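Local coordinates for CREG-like beta-barrel domain-containing protein (Agrobacterium tumefaciens, PDB 3DNH) that is of unknown function but forms a two-chain assembly built on a split barrel of the FMN-binding clan, related to CREG and pyridoxamine 5'-phosphate oxidase, at residues T38-A43 and S230-L235; L44-P49 and A80-T85; D66-F71 and L146-T151; S90-P95 and R106-G111; G198-L203 and W214-I219. All coordinates share one frame; numbering follows the deposited sequence.

Interaction 1. Residues T38-A43 and S230-L235; sequences TSRTAA and SDLARL
L232 packs its whole isobutyl group against the turn T38-R40, and the tight half of this contact is built round that one side chain. CD1 is wedged against the chain, 3.5 Å from the backbone N of R40, and lies equally near CG of the same arginine. CD2 goes further out and covers one face of the R40 guanidinium, sitting 3.7 Å above the plane and over its centre. Beside it, T38 lays its methyl along the backbone of A233 and R234, CG2 approaching the N of R234 to 3.5 Å. That methyl is anti to the carbonyl carbon of T38 (chi1 60° for OG1), which leaves OG1 to the carbonyl oxygen of D34, one turn back. The join lies in the link between helix 28-38 and strand 41-47 of the split barrel, and it ties that barrel to strand 232-236 of the separate three-stranded antiparallel sheet. On the looser side the contact is polar. R40 runs out extended from CG to NE until NH2 meets the carbonyl oxygen of D231 at 2.9 Å, in a weak, bent bond with an N-H...O angle of 130°. A water in the plane of the guanidinium accepts from NH2 of R40 and donates to the carbonyl oxygen of S230, 3.0 Å from that oxygen, while NH1 of R40 turns to the carbonyl oxygens of S228 and R131. S230 itself is exposed at this margin, its CB pointing away from segment 38-43, and D231 uses OD2 on its neighbour, accepting from the N of L232 at 2.8 Å.

Interaction 2. Residues L44-P49 and A80-T85; sequences LATLDP and ARNMET
P49 lies with CG over one face of the R81 guanidinium, CG to NE 3.8 Å, while the edge of that group, in its own plane, holds the carboxamide of N82 and a water. This is packing of helix 78-85 against the end of strand 41-47 in the split barrel, the axes of segments 44-47 and 80-85 lying at 54° to each other. R81 doubles back through bends at chi2 and chi3 and grips N82 side-on: NE and NH2 both donate to OD1, NH2 at 2.9 Å, from the same face of the amide. Held in this way, OD1 of N82 is set 3.2 Å from CD of P49. The carboxylate of D48 is turned 75° from the guanidinium plane, and its OD2 makes just a long salt bridge to NH2 of R81, at 3.7 Å. Both charged groups have firmer partners in T12 of the second subunit, so the corner also belongs to the dimer interface. Water links the segments twice, once from OD2 of D48 to ND2 of N82, and once between the L47 carbonyl and OG1 of T85. Deeper in, CD1 of L44 touches CE of selenomethionine M83, whose CG lies 3.4 Å from OG1 of T46.

Interaction 3. Residues D66-F71 and L146-T151; sequences DGTPFF and LYRLRT
F71 and Y147 face each other as an antiparallel hydrogen-bonded pair, yet their rings hardly overlap. The planes are nearly parallel, 19° apart, but slid so far that the centroids lie 5.3 Å from each other. What covers the F71 ring is instead CB of Y147, 4.0 Å from its centroid and displaced toward the rim, a CH-pi contact over the face. F71 takes the crowded position for its CG, between backbone N and carbonyl carbon (chi1 60°), and this swings the ring across toward the partner strand. Y147 is turned so that the carbonyl oxygen of F71 lies in plane at its ring edge; the same oxygen accepts from the N of Y147 at 2.8 Å, and F71 N returns a bond to the carbonyl of Y147. On the other face of the sheet, F70 and R148 form a non-hydrogen-bonded pair with CB atoms 3.8 Å apart. The F70 ring leads away toward helix 121-131 and meets CD1 of L146 at its edge, 3.8 Å from CD1 of F70, while NH2 of R148 forms salt bridges with E64 and E120. Further along, L149 N donates to the carbonyl oxygen of P69. At the strand's entrance, OD2 of D66 accepts from the N of T68 in an Asx turn. Here strands 69-74 and 144-157 are neighbours in the wall of the closed six-stranded split barrel of the FMN-binding clan.

Interaction 4. Residues S90-P95 and R106-G111; sequences SVTLAP and RLTLVG
Strands 88-93 and 106-115 run antiparallel as neighbours in the six-stranded barrel, and S90-L93 pairs with L107-V110 along an unbroken ladder. V91 and L109 exchange two backbone bonds, V91 N to the L109 carbonyl oxygen being 2.9 Å; L93 and L107 exchange two more, with L93 N 2.8 Å from the carbonyl oxygen of L107. Between these pairs CA-H...O contacts fill in, the shortest from CA of T92 to the carbonyl oxygen of L107 at 3.2 Å. The two faces differ sharply. V91, L93, L107 and L109 point to the inner side, where CG2 of V91 packs on CB of L109 at 3.8 Å and helix 28-38 covers L93 and L107. On the opposite face stand S90, T92, T108 and V110. S90 holds OG anti to its own N (chi1 -178°), which lays the hydroxyl over the methyls of the other strand, 3.4 Å from CG2 of T108 and 3.6 Å from CG2 of V110. T92 and T108, a non-hydrogen-bonded pair, bring their OG1 atoms to 3.0 Å. All three hydroxyls have a partner in T56 of the second subunit: OG of S90 and OG1 of T92 bond to its OG1, and OG1 of T108 to its carbonyl oxygen. The chemistry thus divides the sheet into an aliphatic face for the barrel interior and a hydroxyl-bearing face whose polar atoms, though buried, are satisfied across the dimer interface.

Interaction 5. Residues G198-L203 and W214-I219; sequences GEASRL and WKITSI
W214, just before strand 215-220, reaches to the first turn of helix 199-206. Its CB lies against the helix backbone, 3.6 Å from the N of S201, and also touches CB of A200 at 3.9 Å. CG, set anti to the carbonyl carbon of its own residue (chi1 -70°), comes to 3.9 Å from CA of S201. Next, CD1 meets OG of S201 at 3.5 Å, the hydroxyl approaching the indole obliquely; that hydroxyl has its own hydrogen bond to OG1 of T211. NE1 donates to the carbonyl oxygen of K210, and the six-membered ring carries on past the helix to lie beside D231 and A233. The backbone takes part as well: CB of A200 presses on the carbonyl oxygen of W214 at 3.3 Å. Two residues on, I216 sends CD1 across to CD1 of L203, 3.8 Å away, closing the other end of the contact with purely aliphatic packing. The axes of segments 199-203 and 215-219 lie at 71°, the latter on outer strand 215-220 of the chain's three-stranded sheet, while helix 180-194 also packs on I216 and strand 232-236 supplies L235 beside L203.

Interactions 2, 3 and 4 lie on the six-stranded barrel, whereas interaction 5 belongs to the small three-stranded sheet and its helices; interaction 1 joins the two parts. The centres of interactions 2 and 5 are about 36 Å apart, on opposite sides of the chain's centre. Strand 41-47 serves interactions 1 and 2 and pairs with strand 88-93 of interaction 4, while strand 144-157 of interaction 3 borders strand 106-115. Along the chain, interactions 2 and 3 interlock, and 38-43 with 230-235 encloses all the others, bringing the C-terminal part back to the barrel. Interactions 1, 2 and 4 also touch the second subunit, so barrel closure and dimer contact share strands.

Interaction 1. Residues T38-A43 and S230-L235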
# COMPACT_ATOMS: atom_id res chain seq x y z
N THR A 38 9.62 -10.44 -0.57
CA THR A 38 8.70 -10.82 0.48
C THR A 38 7.51 -9.88 0.58
O THR A 38 6.74 -9.95 1.55
CB THR A 38 9.39 -10.98 1.88
OG1 THR A 38 9.99 -9.73 2.28
CG2 THR A 38 10.47 -12.09 1.85
N SER A 39 7.35 -9.00 -0.39
CA SER A 39 6.15 -8.11 -0.39
C SER A 39 5.05 -8.62 -1.33
O SER A 39 5.31 -8.80 -2.51
CB SER A 39 6.54 -6.64 -0.72
OG SER A 39 7.56 -6.21 0.20
N ARG A 40 3.84 -8.85 -0.80
CA ARG A 40 2.67 -9.22 -1.63
C ARG A 40 2.01 -8.03 -2.31
O ARG A 40 1.74 -8.06 -3.50
CB ARG A 40 1.57 -9.98 -0.83
CG ARG A 40 1.72 -11.53 -0.82
CD ARG A 40 0.44 -12.25 -0.14
NE ARG A 40 0.31 -13.64 -0.59
CZ ARG A 40 0.71 -14.70 0.11
NH1 ARG A 40 0.55 -15.92 -0.38
NH2 ARG A 40 1.24 -14.53 1.32
N THR A 41 1.74 -6.98 -1.55
CA THR A 41 0.99 -5.85 -2.07
C THR A 41 1.93 -4.70 -2.42
O THR A 41 2.92 -4.46 -1.73
CB THR A 41 -0.10 -5.39 -1.09
OG1 THR A 41 -0.93 -6.52 -0.76
CG2 THR A 41 -1.00 -4.33 -1.74
N ALA A 42 1.62 -4.07 -3.55
CA ALA A 42 2.37 -2.95 -4.09
C ALA A 42 1.43 -1.79 -4.43
O ALA A 42 0.34 -2.00 -4.92
CB ALA A 42 3.08 -3.40 -5.36
N ALA A 43 1.86 -0.57 -4.14
CA ALA A 43 1.30 0.61 -4.71
C ALA A 43 1.81 0.70 -6.15
O ALA A 43 2.96 0.38 -6.44
CB ALA A 43 1.75 1.82 -3.90
N SER A 230 -1.11 -16.16 4.24
CA SER A 230 -0.98 -14.80 4.77
C SER A 230 0.40 -14.15 4.62
O SER A 230 0.50 -12.92 4.70
CB SER A 230 -1.44 -14.72 6.23
OG SER A 230 -0.63 -15.51 7.08
N ASP A 231 1.45 -14.94 4.37
CA ASP A 231 2.83 -14.43 4.37
C ASP A 231 3.75 -14.89 3.23
O ASP A 231 3.47 -15.84 2.52
CB ASP A 231 3.48 -14.74 5.72
CG ASP A 231 4.43 -13.63 6.19
OD1 ASP A 231 4.89 -13.75 7.36
OD2 ASP A 231 4.70 -12.64 5.44
N LEU A 232 4.86 -14.18 3.07
CA LEU A 232 5.92 -14.55 2.12
C LEU A 232 7.23 -14.59 2.91
O LEU A 232 7.41 -13.78 3.85
CB LEU A 232 6.05 -13.53 0.96
CG LEU A 232 4.84 -13.27 0.04
CD1 LEU A 232 5.13 -12.11 -0.92
CD2 LEU A 232 4.40 -14.54 -0.72
N ALA A 233 8.13 -15.49 2.50
CA ALA A 233 9.46 -15.61 3.10
C ALA A 233 10.53 -15.77 2.01
O ALA A 233 10.22 -16.22 0.86
CB ALA A 233 9.52 -16.80 4.08
N ARG A 234 11.75 -15.35 2.35
CA ARG A 234 12.92 -15.64 1.53
C ARG A 234 14.05 -16.15 2.41
O ARG A 234 14.51 -15.45 3.33
CB ARG A 234 13.39 -14.42 0.70
CG ARG A 234 14.58 -14.85 -0.18
CD ARG A 234 14.99 -13.82 -1.13
NE ARG A 234 16.17 -14.17 -1.94
CZ ARG A 234 16.22 -15.03 -2.98
NH1 ARG A 234 15.16 -15.76 -3.37
NH2 ARG A 234 17.40 -15.15 -3.63
N LEU A 235 14.52 -17.36 2.12
CA LEU A 235 15.69 -17.94 2.83
C LEU A 235 16.93 -17.67 1.99
O LEU A 235 17.00 -18.13 0.86
CB LEU A 235 15.52 -19.45 3.05
CG LEU A 235 16.60 -20.25 3.84
CD1 LEU A 235 16.82 -19.68 5.20
CD2 LEU A 235 16.20 -21.75 3.97
O HOH W 1 2.30 -11.95 2.49

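Interaction 2. Residues L44-P49 and A80-T85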
# COMPACT_ATOMS: atom_id res chain seq x y z
N LEU A 44 0.94 1.10 -7.07
CA LEU A 44 1.27 1.19 -8.48
C LEU A 44 0.78 2.56 -8.90
O LEU A 44 -0.42 2.88 -8.72
CB LEU A 44 0.43 0.17 -9.28
CG LEU A 44 0.84 -0.32 -10.68
CD1 LEU A 44 -0.39 -0.60 -11.59
CD2 LEU A 44 1.92 0.50 -11.40
N ALA A 45 1.69 3.32 -9.49
CA ALA A 45 1.38 4.61 -10.06
C ALA A 45 1.57 4.61 -11.57
O ALA A 45 2.55 4.06 -12.12
CB ALA A 45 2.22 5.72 -9.40
N THR A 46 0.68 5.33 -12.23
CA THR A 46 0.50 5.31 -13.65
C THR A 46 0.24 6.80 -13.99
O THR A 46 0.01 7.62 -13.09
CB THR A 46 -0.69 4.33 -13.78
OG1 THR A 46 -0.33 3.06 -14.37
CG2 THR A 46 -2.01 4.88 -14.07
N LEU A 47 0.33 7.16 -15.27
CA LEU A 47 0.10 8.56 -15.67
C LEU A 47 -1.17 8.73 -16.48
O LEU A 47 -1.43 7.98 -17.43
CB LEU A 47 1.30 9.13 -16.45
CG LEU A 47 2.70 9.25 -15.80
CD1 LEU A 47 3.75 9.64 -16.87
CD2 LEU A 47 2.72 10.27 -14.64
N ASP A 48 -1.96 9.74 -16.13
CA ASP A 48 -3.13 10.05 -16.89
C ASP A 48 -2.74 10.70 -18.23
O ASP A 48 -1.96 11.66 -18.26
CB ASP A 48 -4.10 10.90 -16.11
CG ASP A 48 -5.44 11.02 -16.80
OD1 ASP A 48 -5.55 11.82 -17.76
OD2 ASP A 48 -6.38 10.29 -16.40
N PRO A 49 -3.27 10.16 -19.34
CA PRO A 49 -2.91 10.67 -20.68
C PRO A 49 -3.32 12.10 -21.02
O PRO A 49 -2.73 12.69 -21.94
CB PRO A 49 -3.57 9.68 -21.63
CG PRO A 49 -4.58 8.98 -20.86
CD PRO A 49 -4.17 9.00 -19.42
N ALA A 80 -4.65 0.15 -16.43
CA ALA A 80 -4.39 -0.57 -17.69
C ALA A 80 -4.39 0.38 -18.88
O ALA A 80 -3.42 0.38 -19.66
CB ALA A 80 -5.41 -1.68 -17.92
N ARG A 81 -5.46 1.19 -18.99
CA ARG A 81 -5.58 2.21 -20.01
C ARG A 81 -4.36 3.13 -19.98
O ARG A 81 -3.75 3.38 -21.04
CB ARG A 81 -6.86 3.05 -19.81
CG ARG A 81 -7.32 3.95 -21.02
CD ARG A 81 -6.67 5.36 -21.07
NE ARG A 81 -6.62 5.99 -19.74
CZ ARG A 81 -7.64 6.64 -19.18
NH1 ARG A 81 -8.79 6.77 -19.83
NH2 ARG A 81 -7.49 7.16 -17.96
N ASN A 82 -4.04 3.66 -18.80
CA ASN A 82 -2.95 4.64 -18.67
C ASN A 82 -1.66 4.04 -19.21
O ASN A 82 -0.96 4.67 -20.03
CB ASN A 82 -2.76 5.13 -17.23
CG ASN A 82 -3.90 6.01 -16.75
OD1 ASN A 82 -4.68 6.49 -17.56
ND2 ASN A 82 -4.03 6.19 -15.43
N MSE A 83 -1.38 2.81 -18.78
CA MSE A 83 -0.21 2.07 -19.23
C MSE A 83 -0.16 1.78 -20.74
O MSE A 83 0.92 1.76 -21.31
CB MSE A 83 -0.06 0.78 -18.41
CG MSE A 83 0.38 1.03 -16.97
SE MSE A 83 0.73 -0.60 -15.95
CE MSE A 83 -1.13 -1.27 -15.69
N GLU A 84 -1.31 1.60 -21.39
CA GLU A 84 -1.37 1.56 -22.88
C GLU A 84 -0.84 2.86 -23.45
O GLU A 84 -0.00 2.87 -24.35
CB GLU A 84 -2.80 1.37 -23.43
CG GLU A 84 -3.32 -0.05 -23.60
CD GLU A 84 -2.26 -1.06 -24.08
OE1 GLU A 84 -2.23 -1.38 -25.30
OE2 GLU A 84 -1.47 -1.57 -23.23
N THR A 85 -1.33 3.97 -22.92
CA THR A 85 -0.98 5.31 -23.41
C THR A 85 0.48 5.72 -23.11
O THR A 85 1.10 6.38 -23.94
CB THR A 85 -2.00 6.38 -22.91
OG1 THR A 85 -2.00 6.43 -21.48
CG2 THR A 85 -3.42 6.05 -23.38
O HOH W 2 -0.71 7.97 -19.90
O HOH W 3 -6.27 8.08 -14.84

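Interaction 3. Residues D66-F71 and L146-T151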
# COMPACT_ATOMS: atom_id res chain seq x y z
N ASP A 66 14.91 -14.34 -11.68
CA ASP A 66 15.95 -13.29 -11.63
C ASP A 66 15.59 -12.07 -10.74
O ASP A 66 16.32 -11.07 -10.75
CB ASP A 66 16.35 -12.82 -13.05
CG ASP A 66 15.26 -12.03 -13.73
OD1 ASP A 66 15.45 -11.57 -14.85
OD2 ASP A 66 14.18 -11.87 -13.13
N GLY A 67 14.46 -12.14 -10.05
CA GLY A 67 14.01 -11.09 -9.14
C GLY A 67 13.09 -10.04 -9.74
O GLY A 67 12.67 -9.13 -9.02
N THR A 68 12.74 -10.20 -11.03
CA THR A 68 11.91 -9.23 -11.75
C THR A 68 10.44 -9.27 -11.28
O THR A 68 9.80 -10.33 -11.37
CB THR A 68 11.93 -9.46 -13.28
OG1 THR A 68 13.26 -9.35 -13.79
CG2 THR A 68 11.07 -8.42 -13.97
N PRO A 69 9.92 -8.12 -10.79
CA PRO A 69 8.52 -8.09 -10.41
C PRO A 69 7.58 -8.12 -11.61
O PRO A 69 7.89 -7.54 -12.67
CB PRO A 69 8.37 -6.76 -9.66
CG PRO A 69 9.71 -6.24 -9.46
CD PRO A 69 10.54 -6.81 -10.58
N PHE A 70 6.43 -8.78 -11.44
CA PHE A 70 5.43 -8.77 -12.51
C PHE A 70 4.08 -8.68 -11.84
O PHE A 70 3.92 -8.94 -10.65
CB PHE A 70 5.58 -9.99 -13.47
CG PHE A 70 5.05 -11.31 -12.92
CD1 PHE A 70 3.74 -11.73 -13.18
CD2 PHE A 70 5.87 -12.16 -12.16
CE1 PHE A 70 3.26 -12.98 -12.69
CE2 PHE A 70 5.41 -13.37 -11.67
CZ PHE A 70 4.09 -13.78 -11.93
N PHE A 71 3.08 -8.32 -12.62
CA PHE A 71 1.77 -8.12 -12.06
C PHE A 71 0.71 -8.20 -13.18
O PHE A 71 1.04 -8.20 -14.38
CB PHE A 71 1.70 -6.78 -11.29
CG PHE A 71 1.98 -5.57 -12.14
CD1 PHE A 71 0.95 -4.90 -12.79
CD2 PHE A 71 3.28 -5.08 -12.26
CE1 PHE A 71 1.21 -3.75 -13.58
CE2 PHE A 71 3.56 -3.96 -13.04
CZ PHE A 71 2.51 -3.28 -13.70
N LEU A 146 -1.07 -8.85 -18.48
CA LEU A 146 0.08 -9.27 -17.69
C LEU A 146 1.30 -8.39 -18.02
O LEU A 146 1.63 -8.20 -19.19
CB LEU A 146 0.37 -10.69 -18.10
CG LEU A 146 0.93 -11.71 -17.14
CD1 LEU A 146 0.92 -11.24 -15.69
CD2 LEU A 146 0.10 -12.98 -17.36
N TYR A 147 1.97 -7.86 -17.00
CA TYR A 147 3.08 -6.89 -17.23
C TYR A 147 4.27 -7.24 -16.37
O TYR A 147 4.09 -7.68 -15.28
CB TYR A 147 2.66 -5.52 -16.76
CG TYR A 147 1.37 -5.00 -17.32
CD1 TYR A 147 1.36 -4.09 -18.38
CD2 TYR A 147 0.16 -5.34 -16.71
CE1 TYR A 147 0.15 -3.56 -18.87
CE2 TYR A 147 -1.01 -4.86 -17.18
CZ TYR A 147 -1.02 -3.97 -18.25
OH TYR A 147 -2.21 -3.49 -18.67
N ARG A 148 5.50 -6.98 -16.83
CA ARG A 148 6.61 -6.98 -15.87
C ARG A 148 7.24 -5.60 -15.79
O ARG A 148 7.20 -4.80 -16.75
CB ARG A 148 7.63 -8.14 -16.11
CG ARG A 148 8.24 -8.12 -17.46
CD ARG A 148 9.42 -9.10 -17.60
NE ARG A 148 9.03 -10.50 -17.61
CZ ARG A 148 8.72 -11.21 -18.70
NH1 ARG A 148 8.73 -10.67 -19.92
NH2 ARG A 148 8.37 -12.47 -18.57
N LEU A 149 7.77 -5.31 -14.61
CA LEU A 149 8.43 -4.05 -14.37
C LEU A 149 9.81 -4.12 -14.98
O LEU A 149 10.59 -5.03 -14.67
CB LEU A 149 8.49 -3.74 -12.86
CG LEU A 149 9.28 -2.47 -12.50
CD1 LEU A 149 8.69 -1.22 -13.12
CD2 LEU A 149 9.38 -2.35 -10.99
N ARG A 150 10.11 -3.16 -15.86
CA ARG A 150 11.47 -2.91 -16.26
C ARG A 150 12.02 -1.83 -15.35
O ARG A 150 11.69 -0.66 -15.52
CB ARG A 150 11.52 -2.42 -17.71
CG ARG A 150 12.89 -2.54 -18.32
CD ARG A 150 13.05 -1.81 -19.64
NE ARG A 150 11.84 -1.73 -20.47
CZ ARG A 150 11.69 -0.87 -21.47
NH1 ARG A 150 12.66 -0.04 -21.78
NH2 ARG A 150 10.57 -0.83 -22.18
N THR A 151 12.83 -2.20 -14.37
CA THR A 151 13.25 -1.25 -13.32
C THR A 151 14.35 -0.35 -13.88
O THR A 151 15.34 -0.85 -14.44
CB THR A 151 13.76 -1.99 -12.06
OG1 THR A 151 12.66 -2.69 -11.45
CG2 THR A 151 14.33 -1.00 -11.04

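Interaction 4. Residues S90-P95 and R106-G111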
# COMPACT_ATOMS: atom_id res chain seq x y z
N SER A 90 5.56 3.64 -11.46
CA SER A 90 6.32 3.48 -10.23
C SER A 90 5.58 2.48 -9.32
O SER A 90 4.36 2.48 -9.29
CB SER A 90 6.48 4.83 -9.51
OG SER A 90 7.25 4.69 -8.31
N VAL A 91 6.33 1.66 -8.58
CA VAL A 91 5.70 0.77 -7.57
C VAL A 91 6.39 0.95 -6.24
O VAL A 91 7.58 1.26 -6.21
CB VAL A 91 5.74 -0.75 -7.97
CG1 VAL A 91 5.04 -0.99 -9.26
CG2 VAL A 91 7.20 -1.25 -8.08
N THR A 92 5.63 0.83 -5.16
CA THR A 92 6.23 0.78 -3.84
C THR A 92 5.83 -0.52 -3.21
O THR A 92 4.65 -0.83 -3.10
CB THR A 92 5.89 1.98 -2.96
OG1 THR A 92 6.37 3.17 -3.61
CG2 THR A 92 6.57 1.88 -1.52
N LEU A 93 6.85 -1.28 -2.83
CA LEU A 93 6.68 -2.52 -2.13
C LEU A 93 7.00 -2.32 -0.66
O LEU A 93 7.99 -1.65 -0.30
CB LEU A 93 7.59 -3.56 -2.77
CG LEU A 93 7.07 -4.21 -4.04
CD1 LEU A 93 6.95 -3.21 -5.19
CD2 LEU A 93 8.08 -5.32 -4.45
N ALA A 94 6.18 -2.91 0.21
CA ALA A 94 6.46 -2.86 1.64
C ALA A 94 5.87 -4.08 2.33
O ALA A 94 4.89 -4.64 1.82
CB ALA A 94 5.92 -1.58 2.23
N PRO A 95 6.45 -4.53 3.48
CA PRO A 95 5.77 -5.55 4.31
C PRO A 95 4.53 -4.91 4.97
O PRO A 95 4.52 -4.71 6.19
CB PRO A 95 6.83 -5.93 5.37
CG PRO A 95 7.68 -4.68 5.50
CD PRO A 95 7.76 -4.13 4.09
N ARG A 106 10.46 0.64 2.80
CA ARG A 106 9.63 0.86 1.66
C ARG A 106 10.53 0.94 0.45
O ARG A 106 11.43 1.80 0.39
CB ARG A 106 8.82 2.15 1.80
CG ARG A 106 7.57 2.01 2.64
CD ARG A 106 7.69 2.69 3.94
NE ARG A 106 7.88 4.12 3.79
CZ ARG A 106 8.54 4.87 4.66
NH1 ARG A 106 8.64 6.17 4.43
NH2 ARG A 106 9.08 4.34 5.77
N LEU A 107 10.31 0.02 -0.48
CA LEU A 107 11.11 -0.04 -1.68
C LEU A 107 10.35 0.56 -2.85
O LEU A 107 9.27 0.06 -3.20
CB LEU A 107 11.57 -1.49 -1.93
CG LEU A 107 12.18 -1.80 -3.29
CD1 LEU A 107 13.61 -1.23 -3.31
CD2 LEU A 107 12.18 -3.28 -3.52
N THR A 108 10.88 1.65 -3.40
CA THR A 108 10.28 2.25 -4.59
C THR A 108 11.09 1.89 -5.84
O THR A 108 12.29 2.09 -5.87
CB THR A 108 10.10 3.79 -4.45
OG1 THR A 108 9.24 4.05 -3.34
CG2 THR A 108 9.45 4.37 -5.69
N LEU A 109 10.40 1.33 -6.84
CA LEU A 109 11.02 0.97 -8.11
C LEU A 109 10.33 1.75 -9.22
O LEU A 109 9.11 1.68 -9.36
CB LEU A 109 10.92 -0.54 -8.36
CG LEU A 109 11.36 -1.50 -7.23
CD1 LEU A 109 10.95 -2.93 -7.58
CD2 LEU A 109 12.88 -1.45 -7.03
N VAL A 110 11.12 2.53 -9.96
CA VAL A 110 10.61 3.34 -11.05
C VAL A 110 11.07 2.74 -12.37
O VAL A 110 12.23 2.41 -12.51
CB VAL A 110 11.05 4.80 -10.88
CG1 VAL A 110 10.61 5.66 -12.06
CG2 VAL A 110 10.54 5.34 -9.54
N GLY A 111 10.17 2.62 -13.35
CA GLY A 111 10.58 2.12 -14.68
C GLY A 111 9.45 2.02 -15.68
O GLY A 111 8.57 2.88 -15.70

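Interaction 5. Residues G198-L203 and W214-I219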
# COMPACT_ATOMS: atom_id res chain seq x y z
N GLY A 198 6.05 -30.61 5.60
CA GLY A 198 6.61 -29.77 6.66
C GLY A 198 7.91 -29.13 6.25
O GLY A 198 8.37 -28.21 6.95
N GLU A 199 8.50 -29.57 5.14
CA GLU A 199 9.84 -29.07 4.78
C GLU A 199 9.83 -27.58 4.36
O GLU A 199 10.72 -26.83 4.76
CB GLU A 199 10.49 -29.91 3.70
CG GLU A 199 12.01 -29.82 3.70
CD GLU A 199 12.67 -30.83 4.68
OE1 GLU A 199 13.57 -31.56 4.22
OE2 GLU A 199 12.30 -30.94 5.88
N ALA A 200 8.84 -27.16 3.57
CA ALA A 200 8.78 -25.73 3.15
C ALA A 200 8.59 -24.83 4.39
O ALA A 200 9.20 -23.75 4.51
CB ALA A 200 7.69 -25.54 2.19
N SER A 201 7.78 -25.29 5.33
CA SER A 201 7.54 -24.56 6.58
C SER A 201 8.81 -24.50 7.46
O SER A 201 9.13 -23.43 8.01
CB SER A 201 6.37 -25.18 7.32
OG SER A 201 6.05 -24.42 8.47
N ARG A 202 9.58 -25.59 7.52
CA ARG A 202 10.91 -25.56 8.17
C ARG A 202 11.84 -24.50 7.57
O ARG A 202 12.57 -23.80 8.30
CB ARG A 202 11.60 -26.93 8.17
CG ARG A 202 11.03 -27.86 9.23
CD ARG A 202 11.40 -29.34 9.04
NE ARG A 202 12.83 -29.56 8.84
CZ ARG A 202 13.52 -30.62 9.27
NH1 ARG A 202 14.83 -30.70 9.01
NH2 ARG A 202 12.93 -31.60 9.96
N LEU A 203 11.84 -24.40 6.25
CA LEU A 203 12.66 -23.39 5.52
C LEU A 203 12.15 -21.99 5.78
O LEU A 203 12.96 -21.07 5.96
CB LEU A 203 12.67 -23.65 4.00
CG LEU A 203 13.18 -25.02 3.54
CD1 LEU A 203 12.95 -25.18 2.04
CD2 LEU A 203 14.69 -25.17 3.88
N TRP A 214 3.21 -23.63 4.20
CA TRP A 214 4.18 -23.03 3.26
C TRP A 214 4.45 -23.88 2.03
O TRP A 214 4.38 -25.11 2.08
CB TRP A 214 5.50 -22.81 4.00
CG TRP A 214 5.39 -21.72 5.00
CD1 TRP A 214 5.06 -21.85 6.32
CD2 TRP A 214 5.53 -20.32 4.75
NE1 TRP A 214 5.05 -20.62 6.92
CE2 TRP A 214 5.31 -19.65 5.99
CE3 TRP A 214 5.85 -19.56 3.62
CZ2 TRP A 214 5.39 -18.25 6.11
CZ3 TRP A 214 5.94 -18.18 3.75
CH2 TRP A 214 5.72 -17.54 4.99
N LYS A 215 4.76 -23.22 0.92
CA LYS A 215 5.28 -23.87 -0.29
C LYS A 215 6.47 -23.08 -0.82
O LYS A 215 6.47 -21.85 -0.72
CB LYS A 215 4.20 -23.96 -1.37
CG LYS A 215 3.04 -24.98 -1.07
CD LYS A 215 3.53 -26.46 -1.11
CE LYS A 215 2.49 -27.47 -0.59
NZ LYS A 215 2.99 -28.90 -0.41
N ILE A 216 7.47 -23.78 -1.35
CA ILE A 216 8.53 -23.17 -2.15
C ILE A 216 7.93 -22.73 -3.44
O ILE A 216 7.27 -23.53 -4.11
CB ILE A 216 9.63 -24.13 -2.45
CG1 ILE A 216 10.30 -24.56 -1.14
CG2 ILE A 216 10.67 -23.52 -3.47
CD1 ILE A 216 11.26 -25.67 -1.29
N THR A 217 8.14 -21.46 -3.77
CA THR A 217 7.64 -20.90 -5.02
C THR A 217 8.75 -20.79 -6.05
O THR A 217 8.47 -20.85 -7.26
CB THR A 217 6.90 -19.54 -4.84
OG1 THR A 217 7.78 -18.59 -4.23
CG2 THR A 217 5.67 -19.74 -3.91
N SER A 218 10.00 -20.63 -5.59
CA SER A 218 11.08 -20.34 -6.47
C SER A 218 12.41 -20.60 -5.80
O SER A 218 12.61 -20.20 -4.65
CB SER A 218 10.99 -18.87 -6.95
OG SER A 218 11.84 -18.61 -8.04
N ILE A 219 13.33 -21.26 -6.53
CA ILE A 219 14.73 -21.46 -6.08
C ILE A 219 15.62 -20.72 -7.05
O ILE A 219 15.41 -20.81 -8.26
CB ILE A 219 15.12 -22.95 -6.07
CG1 ILE A 219 14.17 -23.75 -5.14
CG2 ILE A 219 16.63 -23.12 -5.73
CD1 ILE A 219 14.20 -25.25 -5.32